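Local coordinates for oligopeptide-binding protein AppA (Bacillus subtilis, PDB 1XOC) that binds oligopeptides as the substrate-binding component of an ABC-type oligopeptide permease, handling tetra- and pentapeptides but not tripeptides, at residues A157-K161 against H162-N166; K220-D224 against A225-E229; N370-R373 against E374-V378; W444-A448 against E449-L453; K455-K458 against S459-D462. All blocks are in the same frame, centred on the assembly; numbering follows the deposited sequence. Where two conformers were deposited one is given.

Contact 1 of 5, residues A157-K161 against H162-N166; sequences AILPK and HILGN. With ZN (zinc ion), chain C.
Pro160 CB lies over one face of the His162 imidazole, 4.2 Å from the ring centroid and 20° off its normal, a CH-pi contact displaced toward the rim. His162 CG sits between its own backbone N and carbonyl carbon (chi1 58°), which turns the ring back over the proline. From there ND1 binds a zinc ion at 2.2 Å, and five waters complete the coordination. One residue further on, Ile163 CD1 packs against Pro160 CG at 3.7 Å, while Leu164 CD1 reaches Leu159 CB at 4.1 Å. Pro160 is the N-cap of the short helix 161-164, whose first turn its carbonyl closes by accepting two amides: Leu164 N at 3.0 Å within the carbonyl plane, and Ile163 N from well above that plane. Gly165 N continues the turn to Lys161 O at 2.8 Å. Further out, Asp94 takes a hydrogen bond from His162 NE2, fixing the ring from its other nitrogen, Asp102 receives Lys161 N, and Phe105 of helix 100-108 packs on Leu164.

Contact 2 of 5, residues K220-D224 against A225-E229; sequences KVIPD and ANAAE. With ZN (zinc ion), chain P.
Asp224 folds its carboxylate back to Ala227, over the first turn of the helix it precedes. With CG trans to the backbone N (chi1 178°), OD1 comes to 3.0 Å from Ala227 N and accepts a hydrogen bond from it; the amide meets the oxygen from above the carboxylate plane, 71° out of it, and the N-H points almost straight at it (163°). The other oxygen, OD2, binds a zinc ion at 2.2 Å, and a water on that metal gives OD1 a weak bond, so OD2 serves the ion directly, while OD1 serves the helix end and only weakly the ion's water. Ala227 CB packs against Asp224 CG at 3.6 Å. Ile222 presents its CG2 branch to the same turn, 3.9 Å from Ala227 CB and 4.1 Å from Ala228 CB, with CD1 against Ala228 CA. A glycine in place of Ile222 would probably open a gap beside these two alanines and leave the helix's first turn less firmly packed against the incoming chain. Between Ile222 and Asp224, Pro223 centres an inverse gamma turn, closed by Asp224 N to Ile222 O at 2.8 Å. Ala228 N then bonds to Asp224 O, and the whole is a classic aspartate N-cap, here joining strand 216-221 to helix 225-234.

Contact 3 of 5, residues N370-R373 against E374-V378; sequences NKVR and EDIAV. With ZN (zinc ion), chain F; ZN (zinc ion), chain J.
Glu374 N bonds to Asn370 O at 3.0 Å, in the plane of that carbonyl, and three further i to i+4 bonds follow: Asp375 N to Lys371 O, Ile376 N to Val372 O and Ala377 N to Arg373 O, each with its donor tilted from the carbonyl plane. They define the opening of helix 371-385, the helix of a beta-alpha-beta unit between strands 358-367 and 390-396, with Asn370 as N-cap. Apolar packing across the segments is one pair: Val372 CG1 and Ile376 CD1 lie side by side, 4.1 Å apart, facing Tyr487 of strand 483-496. Both acidic side chains bind metal. Glu374, extended beyond CG, grips one zinc ion with both OE1 (2.2 Å) and OE2 (2.4 Å), and OE2 also accepts from Gly369 N; Asp375 OD1 holds a second zinc ion at 2.2 Å. Arg373 stretches to the bound peptide, where NH2 bonds to its backbone, while NH1 bonds to Asn367. The helix thus splits its polar chemistry: adjacent carboxylates face metal, their negative charge probably eased by it, and the guanidinium serves ligand binding.

Contact 4 of 5, residues W444-A448 against E449-L453; sequences WYKNA and EADKL. With ZN (zinc ion), chain K.
Asn447 reaches the start of the following helix with its side-chain oxygen: OD1 accepts from Ala450 N at 3.0 Å and, weakly, from Glu449 N at 2.8 Å. Its CG stands trans to the backbone N (chi1 173°), which swings OD1 back to the amides of Glu449 and Ala450; Ala450 N approaches from above the side-chain carbonyl plane, 66° out of it. Backbone bonds continue the turn, Asp451 N to Asn447 O at 2.8 Å and Lys452 N to Ala448 O at 3.2 Å. A water links Asn447 N to Asp451 OD1, 2.8 Å from each. Packing is slight: Asn447 CB touches Ala450 CB at 3.8 Å. Among charged groups, Glu449 binds a zinc ion through both carboxylate oxygens, OE1 at 2.0 Å, and OE1 also bonds to Lys476; Asp451 OD2 turns to Ser433. Asp480 of helix 463-480 accepts from both Asn447 ND2 and Tyr445 OH, which fixes the amide's rotation. A leucine in place of Asn447 is likely to leave the amides of Glu449 and Ala450 without their side-chain acceptor and Asp480 short of a donor. With one amide group accepting from helix 448-457 and donating to helix 463-480, this N-cap ties the two together by hydrogen bonds.

Contact 5 of 5, residues K455-K458 against S459-D462; sequences KDAK and SISD
The flat group that Ser459 meets is the backbone carbonyl of Asp456, approached in two ways. In its plane lies Ser459 OG, which donates to Asp456 O at 2.8 Å; above it comes Ser459 N, 51° out of the plane, bonding to the same oxygen at 3.2 Å. One residue thus grips this oxygen with both its hydroxyl and its amide. The hydroxyl gets there because OG sits between backbone N and carbonyl carbon (chi1 61°), curled back over the preceding turn. The next carbonyl has a single donor across the contact: Ile460 N stands above the plane of Ala457 C=O, 58° out of it, and bonds to Ala457 O at 3.1 Å. That bond closes a type I beta turn from Ala457 to Ile460. Ile460 then lays CD1 against Ala457 CA at 3.8 Å, with Ala457 CB more distant at 4.5 Å. Lys458 heads elsewhere, its NZ forming salt bridges with Asp145 and Asp426 and its charge a cation-pi contact with Tyr428. The turn leads out of helix 448-457 toward helix 463-480: Ile460 packs on Tyr466 and Glu469 of that helix, Ala457 on its Tyr470, and Asp462 caps its start through Gln465 N.

How the contacts relate
All five contacts are local and follow one another in series, so none nests within or crosses another; each joins adjoining segments and closes only a local turn, no long loop. Contact 1 starts the short helix 161-164 beside helix 100-108, far from the rest; its centre is about 41 Å from that of contact 3, across the chain's centre. Contact 2 carries strand 216-221 into helix 225-234, and contact 3 opens helix 371-385. These two meet in space despite their separation in sequence, Ala225 packing on Lys371. Contacts 4 and 5 lie at the two ends of helix 448-457, centres about 16 Å apart: 444-453 brings the chain into it, 455-462 takes it onward to helix 463-480, on which both pack.

Contact 1 of 5, residues A157-K161 against H162-N166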
loop_
_atom_site.group_PDB
_atom_site.type_symbol
_atom_site.label_atom_id
_atom_site.label_comp_id
_atom_site.label_asym_id
_atom_site.label_seq_id
_atom_site.Cartn_x
_atom_site.Cartn_y
_atom_site.Cartn_z
ATOM N N ALA A 157 6.444 -11.006 -7.705
ATOM C CA ALA A 157 6.427 -11.122 -9.167
ATOM C C ALA A 157 7.594 -11.938 -9.654
ATOM O O ALA A 157 8.730 -11.640 -9.293
ATOM C CB ALA A 157 6.489 -9.734 -9.820
ATOM N N ILE A 158 7.325 -12.944 -10.508
ATOM C CA ILE A 158 8.369 -13.836 -10.978
ATOM C C ILE A 158 9.159 -13.162 -12.125
ATOM O O ILE A 158 8.609 -12.780 -13.184
ATOM C CB ILE A 158 7.789 -15.247 -11.378
ATOM C CG1 ILE A 158 7.029 -15.893 -10.214
ATOM C CG2 ILE A 158 8.895 -16.118 -11.851
ATOM C CD1 ILE A 158 7.766 -15.964 -8.927
ATOM N N LEU A 159 10.469 -13.064 -11.910
ATOM C CA LEU A 159 11.362 -12.405 -12.862
ATOM C C LEU A 159 12.138 -13.413 -13.715
ATOM O O LEU A 159 12.401 -14.533 -13.270
ATOM C CB LEU A 159 12.357 -11.525 -12.107
ATOM C CG LEU A 159 11.775 -10.475 -11.153
ATOM C CD1 LEU A 159 12.908 -9.819 -10.378
ATOM C CD2 LEU A 159 10.991 -9.429 -11.907
ATOM N N PRO A 160 12.535 -13.026 -14.945
ATOM C CA PRO A 160 13.268 -13.909 -15.832
ATOM C C PRO A 160 14.776 -13.994 -15.528
ATOM O O PRO A 160 15.535 -13.034 -15.756
ATOM C CB PRO A 160 13.025 -13.289 -17.211
ATOM C CG PRO A 160 12.807 -11.865 -16.939
ATOM C CD PRO A 160 12.166 -11.772 -15.599
ATOM N N LYS A 161 15.211 -15.156 -15.057
ATOM C CA LYS A 161 16.600 -15.383 -14.749
ATOM C C LYS A 161 17.475 -15.243 -15.993
ATOM O O LYS A 161 18.611 -14.770 -15.919
ATOM C CB LYS A 161 16.826 -16.746 -14.130
ATOM C CG LYS A 161 18.229 -16.964 -13.637
ATOM C CD LYS A 161 18.393 -18.335 -13.004
ATOM C CE LYS A 161 19.787 -18.540 -12.502
ATOM N NZ LYS A 161 20.045 -19.951 -12.018
ATOM N N HIS A 162 16.963 -15.652 -17.151
ATOM C CA HIS A 162 17.774 -15.566 -18.359
ATOM C C HIS A 162 18.025 -14.138 -18.785
ATOM O O HIS A 162 18.857 -13.882 -19.660
ATOM C CB HIS A 162 17.161 -16.361 -19.521
ATOM C CG HIS A 162 15.780 -15.945 -19.897
ATOM N ND1 HIS A 162 14.666 -16.678 -19.535
ATOM C CD2 HIS A 162 15.326 -14.898 -20.625
ATOM C CE1 HIS A 162 13.584 -16.086 -20.017
ATOM N NE2 HIS A 162 13.955 -14.995 -20.668
ATOM N N ILE A 163 17.333 -13.190 -18.146
ATOM C CA ILE A 163 17.657 -11.774 -18.370
ATOM C C ILE A 163 18.492 -11.189 -17.217
ATOM O O ILE A 163 19.493 -10.467 -17.448
ATOM C CB ILE A 163 16.388 -10.920 -18.585
ATOM C CG1 ILE A 163 15.578 -11.438 -19.796
ATOM C CG2 ILE A 163 16.774 -9.434 -18.786
ATOM C CD1 ILE A 163 14.308 -10.709 -20.084
ATOM N N LEU A 164 18.064 -11.465 -15.988
ATOM C CA LEU A 164 18.609 -10.765 -14.804
ATOM C C LEU A 164 19.539 -11.588 -13.923
ATOM O O LEU A 164 20.094 -11.047 -12.945
ATOM C CB LEU A 164 17.455 -10.315 -13.916
ATOM C CG LEU A 164 16.511 -9.317 -14.550
ATOM C CD1 LEU A 164 15.303 -9.093 -13.708
ATOM C CD2 LEU A 164 17.266 -7.991 -14.822
ATOM N N GLY A 165 19.725 -12.856 -14.277
ATOM C CA GLY A 165 20.365 -13.828 -13.399
ATOM C C GLY A 165 21.830 -13.556 -13.129
ATOM O O GLY A 165 22.407 -14.057 -12.153
ATOM N N ASN A 166 22.466 -12.744 -13.970
ATOM C CA ASN A 166 23.869 -12.387 -13.765
ATOM C C ASN A 166 24.081 -10.924 -13.424
ATOM O O ASN A 166 25.224 -10.495 -13.376
ATOM C CB ASN A 166 24.712 -12.787 -14.979
ATOM C CG ASN A 166 26.163 -13.074 -14.621
ATOM O OD1 ASN A 166 26.452 -13.660 -13.571
ATOM N ND2 ASN A 166 27.082 -12.667 -15.488
HETATM ZN ZN ZN C . 14.471 -18.771 -18.764
HETATM O O HOH W 1 15.193 -18.212 -16.976
HETATM O O HOH W 2 15.049 -20.821 -18.039
HETATM O O HOH W 3 13.534 -19.709 -20.463
HETATM O O HOH W 4 16.362 -19.644 -19.453
HETATM O O HOH W 5 12.707 -18.575 -18.101
#

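Contact 2 of 5, residues K220-D224 against A225-E229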
loop_
_atom_site.group_PDB
_atom_site.type_symbol
_atom_site.label_atom_id
_atom_site.label_comp_id
_atom_site.label_asym_id
_atom_site.label_seq_id
_atom_site.Cartn_x
_atom_site.Cartn_y
_atom_site.Cartn_z
ATOM N N LYS A 220 -2.736 6.603 -17.030
ATOM C CA LYS A 220 -2.506 7.990 -17.366
ATOM C C LYS A 220 -2.295 8.797 -16.103
ATOM O O LYS A 220 -3.145 8.827 -15.244
ATOM C CB LYS A 220 -3.678 8.544 -18.164
ATOM C CG LYS A 220 -3.413 9.925 -18.740
ATOM C CD LYS A 220 -4.537 10.390 -19.628
ATOM C CE LYS A 220 -4.215 11.752 -20.221
ATOM N NZ LYS A 220 -5.335 12.231 -21.039
ATOM N N VAL A 221 -1.145 9.446 -16.011
ATOM C CA VAL A 221 -0.786 10.154 -14.806
ATOM C C VAL A 221 -1.344 11.567 -14.818
ATOM O O VAL A 221 -1.004 12.372 -15.671
ATOM C CB VAL A 221 0.731 10.200 -14.619
ATOM C CG1 VAL A 221 1.061 10.816 -13.309
ATOM C CG2 VAL A 221 1.310 8.811 -14.699
ATOM N N ILE A 222 -2.211 11.846 -13.859
ATOM C CA ILE A 222 -2.864 13.128 -13.752
ATOM C C ILE A 222 -2.810 13.572 -12.289
ATOM O O ILE A 222 -3.728 13.290 -11.539
ATOM C CB ILE A 222 -4.337 13.052 -14.233
ATOM C CG1 ILE A 222 -4.440 12.353 -15.604
ATOM C CG2 ILE A 222 -4.958 14.447 -14.283
ATOM C CD1 ILE A 222 -5.862 12.078 -15.999
ATOM N N PRO A 223 -1.747 14.265 -11.860
ATOM C CA PRO A 223 -1.622 14.583 -10.418
ATOM C C PRO A 223 -2.428 15.802 -9.986
ATOM O O PRO A 223 -1.875 16.833 -9.560
ATOM C CB PRO A 223 -0.125 14.739 -10.247
ATOM C CG PRO A 223 0.249 15.422 -11.488
ATOM C CD PRO A 223 -0.574 14.770 -12.599
ATOM N N ASP A 224 -3.740 15.678 -10.172
ATOM C CA ASP A 224 -4.729 16.676 -9.899
ATOM C C ASP A 224 -6.086 16.012 -10.043
ATOM O O ASP A 224 -6.545 15.755 -11.153
ATOM C CB ASP A 224 -4.615 17.802 -10.918
ATOM C CG ASP A 224 -5.645 18.870 -10.722
ATOM O OD1 ASP A 224 -6.742 18.627 -10.181
ATOM O OD2 ASP A 224 -5.326 19.989 -11.122
ATOM N N ALA A 225 -6.718 15.695 -8.917
ATOM C CA ALA A 225 -7.956 14.922 -8.919
ATOM C C ALA A 225 -9.054 15.653 -9.698
ATOM O O ALA A 225 -9.855 15.008 -10.363
ATOM C CB ALA A 225 -8.411 14.644 -7.487
ATOM N N ASN A 226 -9.077 16.977 -9.633
ATOM C CA ASN A 226 -10.114 17.748 -10.328
ATOM C C ASN A 226 -9.937 17.638 -11.840
ATOM O O ASN A 226 -10.913 17.504 -12.579
ATOM C CB ASN A 226 -10.125 19.214 -9.902
ATOM C CG ASN A 226 -10.651 19.426 -8.474
ATOM O OD1 ASN A 226 -10.482 20.519 -7.904
ATOM N ND2 ASN A 226 -11.306 18.422 -7.909
ATOM N N ALA A 227 -8.682 17.688 -12.290
ATOM C CA ALA A 227 -8.378 17.528 -13.705
ATOM C C ALA A 227 -8.755 16.145 -14.197
ATOM O O ALA A 227 -9.244 16.015 -15.316
ATOM C CB ALA A 227 -6.888 17.824 -13.985
ATOM N N ALA A 228 -8.550 15.113 -13.369
ATOM C CA ALA A 228 -8.867 13.755 -13.743
ATOM C C ALA A 228 -10.366 13.608 -13.863
ATOM O O ALA A 228 -10.860 12.925 -14.751
ATOM C CB ALA A 228 -8.352 12.787 -12.702
ATOM N N GLU A 229 -11.101 14.213 -12.947
ATOM C CA GLU A 229 -12.572 14.206 -13.035
ATOM C C GLU A 229 -13.071 14.876 -14.314
ATOM O O GLU A 229 -13.958 14.349 -14.999
ATOM C CB GLU A 229 -13.190 14.847 -11.798
ATOM C CG GLU A 229 -13.039 13.965 -10.602
ATOM C CD GLU A 229 -13.651 12.599 -10.829
ATOM O OE1 GLU A 229 -14.521 12.460 -11.735
ATOM O OE2 GLU A 229 -13.274 11.648 -10.109
HETATM ZN ZN ZN P . -6.742 21.607 -10.910
HETATM O O HOH W 6 -7.446 21.736 -8.897
#

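Contact 3 of 5, residues N370-R373 against E374-V378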
loop_
_atom_site.group_PDB
_atom_site.type_symbol
_atom_site.label_atom_id
_atom_site.label_comp_id
_atom_site.label_asym_id
_atom_site.label_seq_id
_atom_site.Cartn_x
_atom_site.Cartn_y
_atom_site.Cartn_z
ATOM N N ASN A 370 -3.899 14.615 -4.555
ATOM C CA ASN A 370 -4.925 14.113 -3.679
ATOM C C ASN A 370 -5.489 15.338 -2.983
ATOM O O ASN A 370 -4.968 15.784 -1.974
ATOM C CB ASN A 370 -4.367 13.075 -2.702
ATOM C CG ASN A 370 -5.441 12.350 -1.928
ATOM O OD1 ASN A 370 -5.363 11.096 -1.696
ATOM N ND2 ASN A 370 -6.456 13.062 -1.557
ATOM N N LYS A 371 -6.566 15.863 -3.540
ATOM C CA LYS A 371 -7.177 17.039 -2.992
ATOM C C LYS A 371 -7.779 16.873 -1.613
ATOM O O LYS A 371 -7.769 17.793 -0.830
ATOM C CB LYS A 371 -8.171 17.645 -3.971
ATOM C CG LYS A 371 -9.439 16.870 -4.167
ATOM C CD LYS A 371 -10.374 17.547 -5.190
ATOM C CE LYS A 371 -11.646 16.723 -5.412
ATOM N NZ LYS A 371 -12.627 17.322 -6.383
ATOM N N VAL A 372 -8.274 15.678 -1.325
ATOM C CA VAL A 372 -8.717 15.355 0.020
ATOM C C VAL A 372 -7.576 15.519 1.036
ATOM O O VAL A 372 -7.760 16.131 2.084
ATOM C CB VAL A 372 -9.292 13.929 0.068
ATOM C CG1 VAL A 372 -9.559 13.473 1.496
ATOM C CG2 VAL A 372 -10.590 13.859 -0.755
ATOM N N ARG A 373 -6.402 14.962 0.752
ATOM C CA ARG A 373 -5.274 15.045 1.698
ATOM C C ARG A 373 -4.716 16.454 1.778
ATOM O O ARG A 373 -4.313 16.876 2.862
ATOM C CB ARG A 373 -4.157 14.076 1.321
ATOM C CG ARG A 373 -4.593 12.654 1.525
ATOM C CD ARG A 373 -3.492 11.665 1.168
ATOM N NE ARG A 373 -3.978 10.276 1.159
ATOM C CZ ARG A 373 -3.208 9.256 0.814
ATOM N NH1 ARG A 373 -1.940 9.409 0.481
ATOM N NH2 ARG A 373 -3.757 8.031 0.846
ATOM N N GLU A 374 -4.687 17.150 0.661
ATOM C CA GLU A 374 -4.276 18.536 0.662
ATOM C C GLU A 374 -5.191 19.329 1.585
ATOM O O GLU A 374 -4.730 20.134 2.394
ATOM C CB GLU A 374 -4.244 19.111 -0.773
ATOM C CG GLU A 374 -3.274 18.340 -1.742
ATOM C CD GLU A 374 -3.401 18.772 -3.199
ATOM O OE1 GLU A 374 -4.224 19.681 -3.466
ATOM O OE2 GLU A 374 -2.662 18.244 -4.093
ATOM N N ASP A 375 -6.493 19.143 1.464
ATOM C CA ASP A 375 -7.462 19.762 2.364
ATOM C C ASP A 375 -7.265 19.362 3.835
ATOM O O ASP A 375 -7.343 20.198 4.745
ATOM C CB ASP A 375 -8.890 19.388 1.959
ATOM C CG ASP A 375 -9.308 19.992 0.636
ATOM O OD1 ASP A 375 -10.361 19.617 0.089
ATOM O OD2 ASP A 375 -8.586 20.871 0.119
ATOM N N ILE A 376 -7.058 18.087 4.085
ATOM C CA ILE A 376 -6.801 17.668 5.453
ATOM C C ILE A 376 -5.606 18.385 6.029
ATOM O O ILE A 376 -5.627 18.770 7.199
ATOM C CB ILE A 376 -6.575 16.170 5.530
ATOM C CG1 ILE A 376 -7.874 15.437 5.244
ATOM C CG2 ILE A 376 -6.032 15.772 6.923
ATOM C CD1 ILE A 376 -7.700 13.952 5.098
ATOM N N ALA A 377 -4.553 18.565 5.229
ATOM C CA ALA A 377 -3.346 19.246 5.717
ATOM C C ALA A 377 -3.608 20.687 6.151
ATOM O O ALA A 377 -3.079 21.191 7.163
ATOM C CB ALA A 377 -2.242 19.184 4.707
ATOM N N VAL A 378 -4.463 21.355 5.398
ATOM C CA VAL A 378 -4.857 22.737 5.717
ATOM C C VAL A 378 -5.732 22.750 6.980
ATOM O O VAL A 378 -5.564 23.578 7.858
ATOM C CB VAL A 378 -5.584 23.375 4.530
ATOM C CG1 VAL A 378 -6.100 24.715 4.898
ATOM C CG2 VAL A 378 -4.627 23.445 3.311
HETATM ZN ZN ZN F . -3.800 19.719 -5.642
HETATM ZN ZN ZN J . -10.527 20.826 -1.781
HETATM O O HOH W 7 -1.744 20.478 -5.911
HETATM O O HOH W 8 -5.118 21.489 -5.665
#

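Contact 4 of 5, residues W444-A448 against E449-L453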
loop_
_atom_site.group_PDB
_atom_site.type_symbol
_atom_site.label_atom_id
_atom_site.label_comp_id
_atom_site.label_asym_id
_atom_site.label_seq_id
_atom_site.Cartn_x
_atom_site.Cartn_y
_atom_site.Cartn_z
ATOM N N TRP A 444 9.811 5.705 12.913
ATOM C CA TRP A 444 10.730 5.400 14.006
ATOM C C TRP A 444 10.036 5.071 15.325
ATOM O O TRP A 444 10.496 5.443 16.407
ATOM C CB TRP A 444 11.738 6.539 14.172
ATOM C CG TRP A 444 12.720 6.572 13.071
ATOM C CD1 TRP A 444 12.468 6.784 11.735
ATOM C CD2 TRP A 444 14.107 6.321 13.184
ATOM N NE1 TRP A 444 13.639 6.715 11.020
ATOM C CE2 TRP A 444 14.662 6.418 11.884
ATOM C CE3 TRP A 444 14.953 6.027 14.267
ATOM C CZ2 TRP A 444 16.022 6.231 11.638
ATOM C CZ3 TRP A 444 16.313 5.839 14.022
ATOM C CH2 TRP A 444 16.831 5.939 12.715
ATOM N N TYR A 445 8.959 4.312 15.218
ATOM C CA TYR A 445 8.222 3.840 16.373
ATOM C C TYR A 445 8.873 2.615 17.002
ATOM O O TYR A 445 9.204 1.655 16.331
ATOM C CB TYR A 445 6.799 3.480 15.940
ATOM C CG TYR A 445 5.983 2.839 17.027
ATOM C CD1 TYR A 445 5.657 3.529 18.164
ATOM C CD2 TYR A 445 5.530 1.534 16.903
ATOM C CE1 TYR A 445 4.889 2.938 19.164
ATOM C CE2 TYR A 445 4.749 0.947 17.869
ATOM C CZ TYR A 445 4.428 1.652 18.995
ATOM O OH TYR A 445 3.664 1.046 19.961
ATOM N N LYS A 446 9.049 2.651 18.322
ATOM C CA LYS A 446 9.532 1.493 19.063
ATOM C C LYS A 446 8.855 1.348 20.415
ATOM O O LYS A 446 9.020 2.200 21.292
ATOM C CB LYS A 446 11.034 1.577 19.292
ATOM C CG LYS A 446 11.523 0.509 20.271
ATOM C CD LYS A 446 12.989 0.221 20.114
ATOM C CE LYS A 446 13.386 -0.986 20.927
ATOM N NZ LYS A 446 14.835 -1.267 20.797
ATOM N N ASN A 447 8.130 0.249 20.597
ATOM C CA ASN A 447 7.634 -0.131 21.909
ATOM C C ASN A 447 8.115 -1.556 22.095
ATOM O O ASN A 447 7.647 -2.448 21.409
ATOM C CB ASN A 447 6.100 -0.008 21.971
ATOM C CG ASN A 447 5.511 -0.539 23.248
ATOM O OD1 ASN A 447 6.054 -1.451 23.853
ATOM N ND2 ASN A 447 4.388 0.037 23.677
ATOM N N ALA A 448 9.064 -1.769 23.005
ATOM C CA ALA A 448 9.669 -3.070 23.161
ATOM C C ALA A 448 8.644 -4.145 23.534
ATOM O O ALA A 448 8.788 -5.298 23.153
ATOM C CB ALA A 448 10.777 -3.009 24.207
ATOM N N GLU A 449 7.619 -3.776 24.295
ATOM C CA GLU A 449 6.588 -4.726 24.686
ATOM C C GLU A 449 5.737 -5.097 23.464
ATOM O O GLU A 449 5.421 -6.256 23.243
ATOM C CB GLU A 449 5.760 -4.180 25.860
ATOM C CG GLU A 449 6.600 -3.967 27.137
ATOM C CD GLU A 449 5.758 -3.683 28.394
ATOM O OE1 GLU A 449 4.509 -3.748 28.301
ATOM O OE2 GLU A 449 6.334 -3.399 29.489
ATOM N N ALA A 450 5.421 -4.120 22.636
ATOM C CA ALA A 450 4.702 -4.384 21.394
ATOM C C ALA A 450 5.541 -5.232 20.429
ATOM O O ALA A 450 5.009 -6.126 19.754
ATOM C CB ALA A 450 4.293 -3.082 20.724
ATOM N N ASP A 451 6.848 -4.951 20.363
ATOM C CA ASP A 451 7.773 -5.730 19.521
ATOM C C ASP A 451 7.646 -7.215 19.839
ATOM O O ASP A 451 7.472 -8.044 18.957
ATOM C CB ASP A 451 9.229 -5.327 19.783
ATOM C CG ASP A 451 9.661 -4.071 19.038
ATOM O OD1 ASP A 451 8.907 -3.583 18.169
ATOM O OD2 ASP A 451 10.794 -3.605 19.323
ATOM N N LYS A 452 7.744 -7.531 21.123
ATOM C CA LYS A 452 7.651 -8.901 21.580
ATOM C C LYS A 452 6.322 -9.565 21.206
ATOM O O LYS A 452 6.293 -10.710 20.784
ATOM C CB LYS A 452 7.844 -8.956 23.095
ATOM C CG LYS A 452 7.825 -10.383 23.627
ATOM C CD LYS A 452 8.430 -10.540 25.018
ATOM C CE LYS A 452 9.020 -11.946 25.222
ATOM N NZ LYS A 452 8.209 -13.044 24.621
ATOM N N LEU A 453 5.222 -8.862 21.420
ATOM C CA LEU A 453 3.899 -9.393 21.087
ATOM C C LEU A 453 3.741 -9.708 19.594
ATOM O O LEU A 453 3.218 -10.758 19.228
ATOM C CB LEU A 453 2.805 -8.413 21.522
ATOM C CG LEU A 453 2.588 -8.233 23.023
ATOM C CD1 LEU A 453 1.740 -7.016 23.301
ATOM C CD2 LEU A 453 1.949 -9.469 23.625
HETATM ZN ZN ZN K . 4.188 -3.991 30.232
HETATM O O HOH W 9 7.499 -1.206 18.259
HETATM O O HOH W 10 4.976 -5.449 31.381
#

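Contact 5 of 5, residues K455-K458 against S459-D462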
loop_
_atom_site.group_PDB
_atom_site.type_symbol
_atom_site.label_atom_id
_atom_site.label_comp_id
_atom_site.label_asym_id
_atom_site.label_seq_id
_atom_site.Cartn_x
_atom_site.Cartn_y
_atom_site.Cartn_z
ATOM N N LYS A 455 6.222 -10.217 17.355
ATOM C CA LYS A 455 7.117 -11.323 17.056
ATOM C C LYS A 455 6.505 -12.663 17.491
ATOM O O LYS A 455 6.463 -13.620 16.708
ATOM C CB LYS A 455 8.459 -11.095 17.756
ATOM C CG LYS A 455 9.561 -12.101 17.426
ATOM C CD LYS A 455 10.639 -12.076 18.519
ATOM C CE LYS A 455 11.700 -13.144 18.327
ATOM N NZ LYS A 455 12.686 -13.170 19.460
ATOM N N ASP A 456 6.031 -12.729 18.738
ATOM C CA ASP A 456 5.461 -13.973 19.280
ATOM C C ASP A 456 4.165 -14.359 18.564
ATOM O O ASP A 456 3.867 -15.540 18.413
ATOM C CB ASP A 456 5.222 -13.872 20.799
ATOM C CG ASP A 456 6.528 -13.777 21.619
ATOM O OD1 ASP A 456 7.651 -14.006 21.098
ATOM O OD2 ASP A 456 6.418 -13.461 22.820
ATOM N N ALA A 457 3.420 -13.368 18.072
ATOM C CA ALA A 457 2.155 -13.631 17.366
ATOM C C ALA A 457 2.348 -14.467 16.107
ATOM O O ALA A 457 1.451 -15.206 15.715
ATOM C CB ALA A 457 1.434 -12.331 17.031
ATOM N N LYS A 458 3.527 -14.374 15.496
ATOM C CA LYS A 458 3.816 -15.092 14.253
ATOM C C LYS A 458 3.728 -16.592 14.380
ATOM O O LYS A 458 3.529 -17.263 13.384
ATOM C CB LYS A 458 5.214 -14.764 13.724
ATOM C CG LYS A 458 5.365 -13.346 13.261
ATOM C CD LYS A 458 6.764 -13.067 12.767
ATOM C CE LYS A 458 6.850 -11.674 12.134
ATOM N NZ LYS A 458 6.050 -11.560 10.858
ATOM N N SER A 459 3.908 -17.115 15.593
ATOM C CA SER A 459 3.946 -18.553 15.810
ATOM C C SER A 459 2.564 -19.148 16.124
ATOM O O SER A 459 2.425 -20.373 16.232
ATOM C CB SER A 459 4.918 -18.880 16.948
ATOM O OG SER A 459 4.498 -18.268 18.150
ATOM N N ILE A 460 1.558 -18.279 16.264
ATOM C CA ILE A 460 0.202 -18.690 16.629
ATOM C C ILE A 460 -0.574 -19.078 15.378
ATOM O O ILE A 460 -0.852 -18.237 14.526
ATOM C CB ILE A 460 -0.544 -17.559 17.349
ATOM C CG1 ILE A 460 0.184 -17.178 18.640
ATOM C CG2 ILE A 460 -1.980 -17.966 17.643
ATOM C CD1 ILE A 460 -0.259 -15.865 19.228
ATOM N N SER A 461 -0.935 -20.351 15.289
ATOM C CA SER A 461 -1.525 -20.910 14.078
ATOM C C SER A 461 -3.036 -20.657 13.992
ATOM O O SER A 461 -3.524 -20.134 12.988
ATOM C CB SER A 461 -1.237 -22.412 14.005
ATOM O OG SER A 461 -1.045 -22.818 12.660
ATOM N N ASP A 462 -3.770 -21.022 15.038
ATOM C CA ASP A 462 -5.219 -20.813 15.069
ATOM C C ASP A 462 -5.563 -19.319 14.971
ATOM O O ASP A 462 -4.951 -18.488 15.650
ATOM C CB ASP A 462 -5.812 -21.432 16.340
ATOM C CG ASP A 462 -7.317 -21.295 16.406
ATOM O OD1 ASP A 462 -8.033 -22.265 16.084
ATOM O OD2 ASP A 462 -7.790 -20.205 16.763
#